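Local coordinates for uncharacterized protein TP-0789 domain-containing protein (Nitrosomonas europaea ATCC 19718, PDB 3BUU) that is of unknown function but belongs to the LolA superfamily, and so may bind lipid or lipoprotein acyl chains in the periplasm, as its relatives do, at residues Leu171-Glu177 / Arg190-Ala196; Leu97-Val101 / Ser199-Leu205; Tyr144-Trp150 / Lys160-Val166; Lys15-Ile19 / Asn155-Tyr159. All coordinates share one frame; numbering follows the deposited sequence.

Interaction 1 of 4, residues Leu171-Glu177 / Arg190-Ala196; sequences LKTSRYE and RIIMEDA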
# COMPACT_ATOMS: atom_id res chain seq x y z
N LEU A 171 -12.83 -7.58 4.95
CA LEU A 171 -12.74 -7.61 3.50
C LEU A 171 -11.57 -8.42 2.97
O LEU A 171 -11.71 -9.13 1.98
CB LEU A 171 -12.66 -6.22 2.95
CG LEU A 171 -13.91 -5.38 3.20
CD1 LEU A 171 -13.71 -3.98 2.59
CD2 LEU A 171 -15.17 -6.05 2.64
N LYS A 172 -10.42 -8.30 3.63
CA LYS A 172 -9.24 -8.97 3.14
C LYS A 172 -8.21 -8.96 4.25
O LYS A 172 -8.36 -8.25 5.24
CB LYS A 172 -8.69 -8.34 1.84
CG LYS A 172 -8.18 -6.94 2.00
CD LYS A 172 -7.76 -6.28 0.70
CE LYS A 172 -7.03 -4.95 0.93
NZ LYS A 172 -6.83 -4.25 -0.36
N THR A 173 -7.17 -9.75 4.05
CA THR A 173 -6.08 -9.83 4.98
C THR A 173 -4.77 -9.69 4.21
O THR A 173 -4.72 -9.96 3.01
CB THR A 173 -6.09 -11.19 5.72
OG1 THR A 173 -6.00 -12.24 4.75
CG2 THR A 173 -7.34 -11.38 6.54
N SER A 174 -3.73 -9.24 4.89
CA SER A 174 -2.42 -9.20 4.30
C SER A 174 -1.40 -9.84 5.23
O SER A 174 -1.60 -9.89 6.45
CB SER A 174 -1.99 -7.78 3.96
OG SER A 174 -1.83 -7.07 5.15
N ARG A 175 -0.32 -10.31 4.64
CA ARG A 175 0.85 -10.81 5.36
C ARG A 175 2.09 -10.18 4.75
O ARG A 175 2.19 -10.01 3.54
CB ARG A 175 0.97 -12.34 5.15
CG ARG A 175 -0.15 -13.15 5.63
CD ARG A 175 0.21 -14.63 5.53
NE ARG A 175 0.74 -15.16 4.25
CZ ARG A 175 -0.01 -15.58 3.24
NH1 ARG A 175 -1.34 -15.46 3.27
NH2 ARG A 175 0.56 -16.11 2.16
N TYR A 176 3.05 -9.86 5.62
CA TYR A 176 4.31 -9.24 5.23
C TYR A 176 5.39 -10.32 5.26
O TYR A 176 5.59 -10.94 6.29
CB TYR A 176 4.65 -8.15 6.23
CG TYR A 176 3.71 -6.98 6.24
CD1 TYR A 176 4.01 -5.83 5.52
CD2 TYR A 176 2.53 -7.02 6.98
CE1 TYR A 176 3.20 -4.74 5.54
CE2 TYR A 176 1.70 -5.94 6.98
CZ TYR A 176 2.01 -4.78 6.27
OH TYR A 176 1.16 -3.69 6.29
N GLU A 177 6.15 -10.45 4.18
CA GLU A 177 7.10 -11.54 4.06
C GLU A 177 8.39 -11.09 3.35
O GLU A 177 8.48 -9.98 2.81
CB GLU A 177 6.46 -12.74 3.34
CG GLU A 177 5.31 -13.33 4.15
CD GLU A 177 4.81 -14.67 3.73
OE1 GLU A 177 5.33 -15.21 2.75
OE2 GLU A 177 3.85 -15.16 4.38
N ARG A 190 7.75 -8.74 0.11
CA ARG A 190 6.57 -9.37 -0.40
C ARG A 190 5.40 -9.07 0.52
O ARG A 190 5.52 -9.18 1.75
CB ARG A 190 6.78 -10.87 -0.51
CG ARG A 190 5.52 -11.60 -0.92
CD ARG A 190 5.83 -13.05 -1.23
NE ARG A 190 6.38 -13.11 -2.57
CZ ARG A 190 6.40 -14.20 -3.32
NH1 ARG A 190 5.99 -15.37 -2.83
NH2 ARG A 190 6.83 -14.13 -4.57
N ILE A 191 4.27 -8.71 -0.07
CA ILE A 191 3.05 -8.67 0.71
C ILE A 191 2.05 -9.53 -0.02
O ILE A 191 1.94 -9.48 -1.24
CB ILE A 191 2.48 -7.24 0.91
CG1 ILE A 191 3.42 -6.35 1.73
CG2 ILE A 191 1.12 -7.32 1.61
CD1 ILE A 191 3.05 -4.86 1.68
N ILE A 192 1.34 -10.34 0.75
CA ILE A 192 0.29 -11.21 0.20
C ILE A 192 -1.04 -10.73 0.69
O ILE A 192 -1.24 -10.66 1.89
CB ILE A 192 0.53 -12.68 0.59
CG1 ILE A 192 1.96 -13.12 0.19
CG2 ILE A 192 -0.52 -13.58 -0.05
CD1 ILE A 192 2.88 -13.11 1.37
N MSE A 193 -1.93 -10.41 -0.23
CA MSE A 193 -3.28 -9.91 0.10
C MSE A 193 -4.30 -10.92 -0.34
O MSE A 193 -4.37 -11.27 -1.52
CB MSE A 193 -3.58 -8.55 -0.55
CG MSE A 193 -2.71 -7.43 0.05
SE MSE A 193 -3.29 -5.66 -0.45
CE MSE A 193 -2.05 -4.81 0.66
N GLU A 194 -5.11 -11.38 0.62
CA GLU A 194 -6.05 -12.48 0.41
C GLU A 194 -7.47 -11.94 0.59
O GLU A 194 -7.76 -11.23 1.56
CB GLU A 194 -5.72 -13.55 1.46
CG GLU A 194 -6.60 -14.81 1.41
CD GLU A 194 -6.25 -15.80 2.55
OE1 GLU A 194 -5.12 -15.70 3.06
OE2 GLU A 194 -7.09 -16.65 2.95
N ASP A 195 -8.36 -12.26 -0.35
CA ASP A 195 -9.77 -11.94 -0.19
C ASP A 195 -10.33 -12.70 1.01
O ASP A 195 -10.08 -13.89 1.13
CB ASP A 195 -10.53 -12.35 -1.44
CG ASP A 195 -11.94 -11.76 -1.50
OD1 ASP A 195 -12.41 -11.07 -0.56
OD2 ASP A 195 -12.59 -12.03 -2.51
N ALA A 196 -11.07 -11.99 1.87
CA ALA A 196 -11.79 -12.64 2.97
C ALA A 196 -13.19 -13.08 2.59
O ALA A 196 -13.83 -13.76 3.37
CB ALA A 196 -11.85 -11.75 4.19
O HOH W 1 -8.53 -13.10 4.11
O HOH W 2 -2.76 -12.65 3.67
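Ile192 packs under the guanidinium of Arg175, which folds back over it from the facing strand. Ile192 CB lies beneath one face of the flat group, offset toward the rim, and Arg175 NH2 comes within 3.5 Å of Ile192 CG2. The chain of Arg175 bends at chi3 (-51°), which brings NE and NH1 each toward a carboxylate, Glu177 and Glu194. Arg175 NE donates to Glu177 OE2 at 3.1 Å, in its own plane but from above the carboxylate plane. Arg175 NH1 faces Glu194 OE1 at 3.8 Å, a long and, since Glu194 has a second conformer, doubtful salt bridge between planes 73° apart. Ile192 CD1 also presses on Glu177 CD at 3.4 Å, so this isoleucine underlies both members of the ion pair. Next along this face Thr173 and Glu194 point the same way, and a water links Thr173 OG1 to Glu194 O. On the other face Tyr176 and Ile191 run side by side, CD1 of the ring 3.9 Å from Ile191 CG1. Lys172 extends past the selenium of Met193; its NZ is held by Gln100 O, Asp105 and Tyr144 OH. On its other edge strand 170-182 meets strand 158-164 through a classic bulge, Leu171 and Lys172 both facing Phe163. Six pairings, from Lys172 with Asp195 to Glu177 with Arg190, make this an antiparallel beta hairpin in the curved sheet of a LolA-like fold.

Interaction 2 of 4, residues Leu97-Val101 / Ser199-Leu205; sequences LTGQV and SGEVSVL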
# COMPACT_ATOMS: atom_id res chain seq x y z
N LEU A 97 -7.29 -1.20 -7.52
CA LEU A 97 -6.21 -1.12 -8.49
C LEU A 97 -6.27 -2.38 -9.37
O LEU A 97 -6.64 -2.30 -10.54
CB LEU A 97 -4.86 -0.96 -7.77
CG LEU A 97 -3.67 -0.84 -8.70
CD1 LEU A 97 -3.59 0.52 -9.37
CD2 LEU A 97 -2.44 -1.15 -7.92
N THR A 98 -5.91 -3.51 -8.80
CA THR A 98 -5.98 -4.80 -9.47
C THR A 98 -6.09 -5.87 -8.39
O THR A 98 -5.53 -5.70 -7.30
CB THR A 98 -4.75 -5.01 -10.39
OG1 THR A 98 -4.92 -6.22 -11.07
CG2 THR A 98 -3.47 -5.06 -9.61
N GLY A 99 -6.80 -6.95 -8.68
CA GLY A 99 -6.87 -8.03 -7.73
C GLY A 99 -7.35 -7.55 -6.37
O GLY A 99 -8.35 -6.85 -6.29
N GLN A 100 -6.63 -7.95 -5.33
CA GLN A 100 -6.96 -7.60 -3.97
C GLN A 100 -6.26 -6.34 -3.49
O GLN A 100 -6.19 -6.11 -2.30
CB GLN A 100 -6.61 -8.79 -3.05
CG GLN A 100 -7.48 -9.97 -3.32
CD GLN A 100 -8.92 -9.65 -3.03
OE1 GLN A 100 -9.26 -9.28 -1.93
NE2 GLN A 100 -9.80 -9.82 -4.03
N VAL A 101 -5.75 -5.53 -4.44
CA VAL A 101 -4.97 -4.34 -4.12
C VAL A 101 -5.79 -3.10 -4.37
O VAL A 101 -6.34 -2.94 -5.48
CB VAL A 101 -3.68 -4.34 -4.94
CG1 VAL A 101 -2.78 -3.18 -4.51
CG2 VAL A 101 -2.93 -5.68 -4.78
N SER A 199 -14.12 -14.60 -3.55
CA SER A 199 -13.51 -14.69 -4.89
C SER A 199 -12.43 -15.76 -4.99
O SER A 199 -12.07 -16.16 -6.09
CB SER A 199 -12.92 -13.36 -5.35
OG SER A 199 -11.70 -13.09 -4.67
N GLY A 200 -11.79 -16.08 -3.87
CA GLY A 200 -10.62 -16.94 -3.88
C GLY A 200 -9.36 -16.27 -4.36
O GLY A 200 -8.32 -16.92 -4.47
N GLU A 201 -9.42 -14.97 -4.62
CA GLU A 201 -8.22 -14.28 -5.10
C GLU A 201 -7.20 -14.07 -4.02
O GLU A 201 -7.52 -13.68 -2.89
CB GLU A 201 -8.59 -12.91 -5.63
CG GLU A 201 -9.24 -12.94 -6.99
CD GLU A 201 -9.68 -11.55 -7.43
OE1 GLU A 201 -9.30 -10.51 -6.79
OE2 GLU A 201 -10.40 -11.48 -8.45
N VAL A 202 -5.95 -14.23 -4.44
CA VAL A 202 -4.78 -13.86 -3.66
C VAL A 202 -3.87 -13.04 -4.56
O VAL A 202 -3.55 -13.48 -5.68
CB VAL A 202 -4.04 -15.10 -3.13
CG1 VAL A 202 -2.77 -14.70 -2.41
CG2 VAL A 202 -4.96 -15.91 -2.23
N SER A 203 -3.48 -11.84 -4.11
CA SER A 203 -2.52 -11.03 -4.83
C SER A 203 -1.21 -11.01 -4.10
O SER A 203 -1.15 -10.77 -2.89
CB SER A 203 -3.03 -9.58 -4.93
OG SER A 203 -4.24 -9.49 -5.67
N VAL A 204 -0.14 -11.31 -4.84
CA VAL A 204 1.21 -11.34 -4.31
C VAL A 204 1.94 -10.14 -4.88
O VAL A 204 2.13 -10.04 -6.11
CB VAL A 204 1.92 -12.67 -4.61
CG1 VAL A 204 3.34 -12.66 -4.08
CG2 VAL A 204 1.12 -13.85 -4.05
N LEU A 205 2.37 -9.23 -4.00
CA LEU A 205 3.08 -7.99 -4.37
C LEU A 205 4.53 -8.13 -4.03
O LEU A 205 4.87 -8.35 -2.87
CB LEU A 205 2.53 -6.78 -3.58
CG LEU A 205 1.08 -6.39 -3.82
CD1 LEU A 205 0.11 -7.31 -3.11
CD2 LEU A 205 0.87 -4.99 -3.38
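Gln100, in the type II' turn from Thr98 to Val101, aims its backbone N-H at Ser203 OG of strand 202-212, 2.9 Å away and almost straight at 175°. Gly99 takes the positive-phi corner of the turn; its CA lies 3.6 Å from Ser203 OG, and a CB there would run into that hydroxyl. Ser203 OG is also bonded to Thr34 OG1, so one hydroxyl ties the turn to two strands. The Gln100 side chain bends at chi2 (-63°) and swings its amide across Glu201. There NE2 reaches Glu201 OE1 at 2.9 Å, in the amide plane but from well above the carboxylate plane. Glu201 is itself placed by an ST turn, its N bonding to Ser199 OG at 3.0 Å, and Ser199 OG is also hydrogen-bonded to Asp195 OD2. At the other end Val101 and Leu205 meet tip to tip, CG2 to CD1 at 3.8 Å, beside Ile32 and Ile106. With alanine at Gln100 the amide is gone, and the Glu201 carboxylate would probably lose its donor and be freer to turn. The contact thus grades from a neutral amide holding a carboxylate, probably charged, through a hydroxyl holding the turn, to a purely apolar end.

Interaction 3 of 4, residues Tyr144-Trp150 / Lys160-Val166; sequences YQKVLLW and KAEFYSV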
# COMPACT_ATOMS: atom_id res chain seq x y z
N TYR A 144 -9.04 2.85 4.01
CA TYR A 144 -9.94 1.98 4.78
C TYR A 144 -10.52 2.69 5.95
O TYR A 144 -9.87 3.59 6.50
CB TYR A 144 -9.19 0.74 5.34
CG TYR A 144 -8.46 0.01 4.27
CD1 TYR A 144 -9.13 -0.86 3.42
CD2 TYR A 144 -7.09 0.23 4.08
CE1 TYR A 144 -8.45 -1.51 2.39
CE2 TYR A 144 -6.40 -0.41 3.04
CZ TYR A 144 -7.10 -1.28 2.21
OH TYR A 144 -6.48 -1.92 1.17
N GLN A 145 -11.69 2.24 6.39
CA GLN A 145 -12.22 2.79 7.61
C GLN A 145 -11.60 2.19 8.86
O GLN A 145 -11.53 2.85 9.90
CB GLN A 145 -13.74 2.79 7.59
CG GLN A 145 -14.24 3.79 6.50
CD GLN A 145 -13.62 5.19 6.63
OE1 GLN A 145 -12.68 5.57 5.88
NE2 GLN A 145 -14.10 5.95 7.60
N LYS A 146 -11.18 0.94 8.79
CA LYS A 146 -10.60 0.27 9.92
C LYS A 146 -9.62 -0.77 9.44
O LYS A 146 -9.91 -1.53 8.52
CB LYS A 146 -11.72 -0.41 10.78
CG LYS A 146 -11.25 -1.40 11.80
CD LYS A 146 -12.48 -2.07 12.47
CE LYS A 146 -12.09 -3.28 13.25
NZ LYS A 146 -13.28 -3.78 14.00
N VAL A 147 -8.45 -0.81 10.09
CA VAL A 147 -7.44 -1.85 9.85
C VAL A 147 -7.02 -2.39 11.22
O VAL A 147 -6.81 -1.59 12.14
CB VAL A 147 -6.21 -1.25 9.11
CG1 VAL A 147 -5.17 -2.34 8.81
CG2 VAL A 147 -6.66 -0.62 7.79
N LEU A 148 -6.82 -3.69 11.36
CA LEU A 148 -6.14 -4.24 12.53
C LEU A 148 -4.77 -4.67 12.04
O LEU A 148 -4.66 -5.42 11.08
CB LEU A 148 -6.90 -5.45 13.12
CG LEU A 148 -8.30 -5.17 13.63
CD1 LEU A 148 -8.83 -6.43 14.31
CD2 LEU A 148 -8.38 -3.96 14.51
N LEU A 149 -3.73 -4.17 12.70
CA LEU A 149 -2.35 -4.42 12.30
C LEU A 149 -1.61 -5.12 13.44
O LEU A 149 -1.57 -4.61 14.56
CB LEU A 149 -1.66 -3.08 11.97
CG LEU A 149 -0.18 -3.21 11.54
CD1 LEU A 149 -0.02 -3.91 10.22
CD2 LEU A 149 0.46 -1.84 11.53
N TRP A 150 -1.03 -6.29 13.14
CA TRP A 150 -0.19 -7.01 14.06
C TRP A 150 1.25 -6.55 13.89
O TRP A 150 1.79 -6.62 12.77
CB TRP A 150 -0.27 -8.51 13.78
CG TRP A 150 -1.45 -9.25 14.34
CD1 TRP A 150 -1.39 -10.20 15.29
CD2 TRP A 150 -2.83 -9.14 13.95
NE1 TRP A 150 -2.65 -10.67 15.57
CE2 TRP A 150 -3.55 -10.01 14.78
CE3 TRP A 150 -3.52 -8.37 13.01
CZ2 TRP A 150 -4.92 -10.18 14.69
CZ3 TRP A 150 -4.93 -8.51 12.92
CH2 TRP A 150 -5.60 -9.43 13.77
N LYS A 160 0.99 -8.94 10.00
CA LYS A 160 -0.18 -9.19 9.19
C LYS A 160 -1.19 -8.11 9.49
O LYS A 160 -1.06 -7.36 10.48
CB LYS A 160 -0.76 -10.60 9.48
CG LYS A 160 -1.48 -10.74 10.81
CD LYS A 160 -1.99 -12.16 11.04
CE LYS A 160 -2.81 -12.22 12.34
NZ LYS A 160 -3.41 -13.57 12.51
N ALA A 161 -2.18 -8.00 8.63
CA ALA A 161 -3.24 -7.04 8.80
C ALA A 161 -4.57 -7.62 8.39
O ALA A 161 -4.66 -8.54 7.57
CB ALA A 161 -2.93 -5.76 8.05
N GLU A 162 -5.61 -7.02 8.96
CA GLU A 162 -7.01 -7.30 8.56
C GLU A 162 -7.65 -5.98 8.18
O GLU A 162 -7.54 -4.99 8.92
CB GLU A 162 -7.77 -7.95 9.73
CG GLU A 162 -7.32 -9.36 10.08
CD GLU A 162 -8.07 -9.94 11.24
OE1 GLU A 162 -8.79 -9.21 11.92
OE2 GLU A 162 -7.89 -11.14 11.51
N PHE A 163 -8.34 -5.96 7.03
CA PHE A 163 -8.89 -4.72 6.48
C PHE A 163 -10.41 -4.84 6.52
O PHE A 163 -10.95 -5.86 6.06
CB PHE A 163 -8.42 -4.54 5.02
CG PHE A 163 -6.95 -4.42 4.92
CD1 PHE A 163 -6.35 -3.15 4.95
CD2 PHE A 163 -6.14 -5.56 4.86
CE1 PHE A 163 -4.97 -3.03 4.89
CE2 PHE A 163 -4.75 -5.44 4.79
CZ PHE A 163 -4.17 -4.18 4.80
N TYR A 164 -11.07 -3.81 7.04
CA TYR A 164 -12.51 -3.84 7.27
C TYR A 164 -13.22 -2.79 6.45
O TYR A 164 -12.63 -1.73 6.09
CB TYR A 164 -12.77 -3.59 8.76
CG TYR A 164 -12.36 -4.78 9.57
CD1 TYR A 164 -13.28 -5.78 9.93
CD2 TYR A 164 -11.03 -4.93 9.99
CE1 TYR A 164 -12.90 -6.90 10.67
CE2 TYR A 164 -10.63 -6.08 10.71
CZ TYR A 164 -11.58 -7.05 11.05
OH TYR A 164 -11.29 -8.21 11.73
N SER A 165 -14.48 -3.10 6.15
CA SER A 165 -15.33 -2.20 5.37
C SER A 165 -15.81 -1.04 6.17
O SER A 165 -15.62 -1.00 7.39
CB SER A 165 -16.51 -2.98 4.90
OG SER A 165 -17.47 -3.14 5.94
N VAL A 166 -16.50 -0.13 5.48
CA VAL A 166 -17.05 1.06 6.13
C VAL A 166 -18.09 0.71 7.20
O VAL A 166 -18.42 1.56 8.03
CB VAL A 166 -17.68 2.06 5.11
CG1 VAL A 166 -16.66 2.51 4.06
CG2 VAL A 166 -18.89 1.42 4.41
O HOH W 3 -13.19 0.61 4.78
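The outer part of Lys146 lies over the ring of Tyr164. Its CB sits 3.9 Å from Tyr164 CB, and CG, anti to the backbone N (chi1 167°), carries on to meet Tyr164 CB and CD2. CD passes above the root of the ring, near CG. CE is next, over the face but offset toward the rim, 3.8 Å from Tyr164 CD2. NZ ends above the ring as a cation-pi partner, 4.5 Å from the Tyr164 centroid and only 6° off the normal. In the backbone, Tyr164 N bonds to Lys146 O, while Tyr164 OH donates to Glu162 OE1 at 2.7 Å. Leu148 fits against the far part of the same ring, its CG near Tyr164 CE2. At the other end Lys160 repeats the theme on Trp150: its CE rides 3.4 Å from the centroid of the five-membered ring, and the indole NE1 bonds to Glu123. Glu162 CD comes up to Trp150 CH2 at 3.6 Å. Across the pair the opposite face of the hairpin is largely apolar, though Tyr144 OH bonds to Asp105 and Lys172: Phe163 CD1 stands over the centre of the Tyr144 ring, the two planes inclined at 49°, with Val147 alongside Phe163. One face therefore couples two lysine chains to two aromatic rings by CH-pi and cation-pi attraction, and the other packs ring against ring and aliphatic carbon.

Interaction 4 of 4, residues Lys15-Ile19 / Asn155-Tyr159; sequences KADEI and NFRPY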
# COMPACT_ATOMS: atom_id res chain seq x y z
N LYS A 15 7.10 2.98 14.15
CA LYS A 15 8.19 2.02 13.99
C LYS A 15 7.88 1.01 12.92
O LYS A 15 8.76 0.66 12.12
CB LYS A 15 8.58 1.37 15.31
CG LYS A 15 9.20 2.37 16.27
CD LYS A 15 9.38 1.91 17.69
CE LYS A 15 9.90 3.07 18.55
NZ LYS A 15 11.21 3.57 18.05
N ALA A 16 6.65 0.52 12.89
CA ALA A 16 6.25 -0.41 11.83
C ALA A 16 6.31 0.28 10.44
O ALA A 16 6.80 -0.31 9.46
CB ALA A 16 4.88 -0.98 12.13
N ASP A 17 5.80 1.51 10.35
CA ASP A 17 5.89 2.26 9.10
C ASP A 17 7.32 2.43 8.62
O ASP A 17 7.60 2.31 7.42
CB ASP A 17 5.33 3.68 9.25
CG ASP A 17 3.81 3.82 9.14
OD1 ASP A 17 3.11 2.94 8.63
OD2 ASP A 17 3.36 4.93 9.56
N GLU A 18 8.24 2.75 9.55
CA GLU A 18 9.62 2.98 9.16
C GLU A 18 10.36 1.71 8.78
O GLU A 18 11.35 1.79 8.06
CB GLU A 18 10.33 3.79 10.22
CG GLU A 18 10.79 3.03 11.35
CD GLU A 18 11.42 3.93 12.42
OE1 GLU A 18 11.43 5.17 12.26
OE2 GLU A 18 11.89 3.40 13.43
N ILE A 19 9.87 0.55 9.21
CA ILE A 19 10.38 -0.72 8.72
C ILE A 19 9.86 -1.01 7.31
O ILE A 19 10.62 -1.49 6.47
CB ILE A 19 10.08 -1.82 9.73
CG1 ILE A 19 11.00 -1.64 10.93
CG2 ILE A 19 10.18 -3.20 9.09
CD1 ILE A 19 10.56 -2.43 12.14
N ASN A 155 10.67 -6.56 17.59
CA ASN A 155 11.43 -5.75 16.63
C ASN A 155 10.53 -4.79 15.84
O ASN A 155 11.03 -4.17 14.91
CB ASN A 155 12.22 -6.64 15.68
CG ASN A 155 11.36 -7.62 14.95
OD1 ASN A 155 10.13 -7.53 14.94
ND2 ASN A 155 12.01 -8.60 14.34
N PHE A 156 9.25 -4.68 16.20
CA PHE A 156 8.31 -3.76 15.56
C PHE A 156 8.03 -4.07 14.13
O PHE A 156 7.45 -3.25 13.42
CB PHE A 156 8.71 -2.28 15.76
CG PHE A 156 8.82 -1.91 17.20
CD1 PHE A 156 7.69 -1.58 17.95
CD2 PHE A 156 10.06 -1.89 17.81
CE1 PHE A 156 7.78 -1.23 19.30
CE2 PHE A 156 10.18 -1.53 19.16
CZ PHE A 156 9.06 -1.22 19.91
N ARG A 157 8.38 -5.27 13.67
CA ARG A 157 8.07 -5.60 12.28
C ARG A 157 6.56 -5.75 12.08
O ARG A 157 5.88 -6.40 12.87
CB ARG A 157 8.71 -6.89 11.85
CG ARG A 157 10.15 -6.82 11.55
CD ARG A 157 10.63 -8.18 11.11
NE ARG A 157 12.04 -8.12 10.97
CZ ARG A 157 12.75 -9.13 10.50
NH1 ARG A 157 12.12 -10.25 10.17
NH2 ARG A 157 14.05 -9.01 10.36
N PRO A 158 6.05 -5.24 10.95
CA PRO A 158 4.66 -5.60 10.61
C PRO A 158 4.60 -7.09 10.32
O PRO A 158 5.46 -7.63 9.61
CB PRO A 158 4.38 -4.72 9.38
CG PRO A 158 5.72 -4.51 8.74
CD PRO A 158 6.72 -4.46 9.88
N TYR A 159 3.51 -7.71 10.77
CA TYR A 159 3.34 -9.14 10.61
C TYR A 159 2.18 -9.46 9.68
O TYR A 159 2.34 -10.18 8.71
CB TYR A 159 3.16 -9.79 11.99
CG TYR A 159 2.78 -11.24 11.98
CD1 TYR A 159 3.59 -12.19 11.39
CD2 TYR A 159 1.61 -11.66 12.59
CE1 TYR A 159 3.22 -13.53 11.39
CE2 TYR A 159 1.24 -12.98 12.59
CZ TYR A 159 2.05 -13.90 12.01
OH TYR A 159 1.69 -15.23 11.99
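Lys15 lays its side chain flat along the ring of Phe156, with CD squarely over the centre, 3.6 Å from the centroid and 1° off the normal. Nearer the backbones, Lys15 CB and Phe156 CB are 3.7 Å apart, so the two side chains run together in the same direction. The lysine bends at chi4 (-61°), and NZ stays too far from the ring for more than a weak cation-pi attraction. Beside this pair Ile19 inserts CD1 under the loop, 3.3 Å from Asn155 O, and sets CG2 against Pro158 CD at 3.8 Å. Ala16, with little bulk, lets the chain come close: its CA touches Phe156 O at 3.5 Å in a CA-H...O contact. No hydrogen bond crosses the contact. The loop helps to set Phe156: Asn155 OD1 takes the backbone N of Arg157 at 3.1 Å in an Asx turn, with Phe156 at positive phi. A serine at Phe156 removes the ring face, and the chain of Lys15 would probably be left without support and free to swing. Further out, Asp17 fixes the helix from its other side, bonding to Phe111 N and Thr112 OG1, and Arg187 NH1 donates to Glu18 O near the end of helix 9-20. Arg157 turns away toward Phe179. Helix 9-20 thus rests on the loop between strands 146-152 and 158-164, with Ala16 also against Val151, while strand 158-164 starts at Pro158 and runs between strands 146-152 and 170-182, Tyr159 bonding through its backbone to Trp150 and Tyr176.

From the N terminus, helix 9-20 opens interaction 4, whose long loop closes only at 155-159. Within it, 97-101 opens interaction 2, which closes after it at 199-205, so the two cross. Interaction 3 opens at 144-150 and closes at 160-166, just past the end of interaction 4, which it also crosses; the two share strand 158-164. Interaction 1 follows in series, and both hairpins lie wholly within the span of interaction 2. Interactions 3 and 1 pair 146-152 with 158-164 and 170-182 with 185-195; neighbouring strands in the sheet join these pairs to each other and to 202-212, on which interaction 2 sets the 97-101 turn.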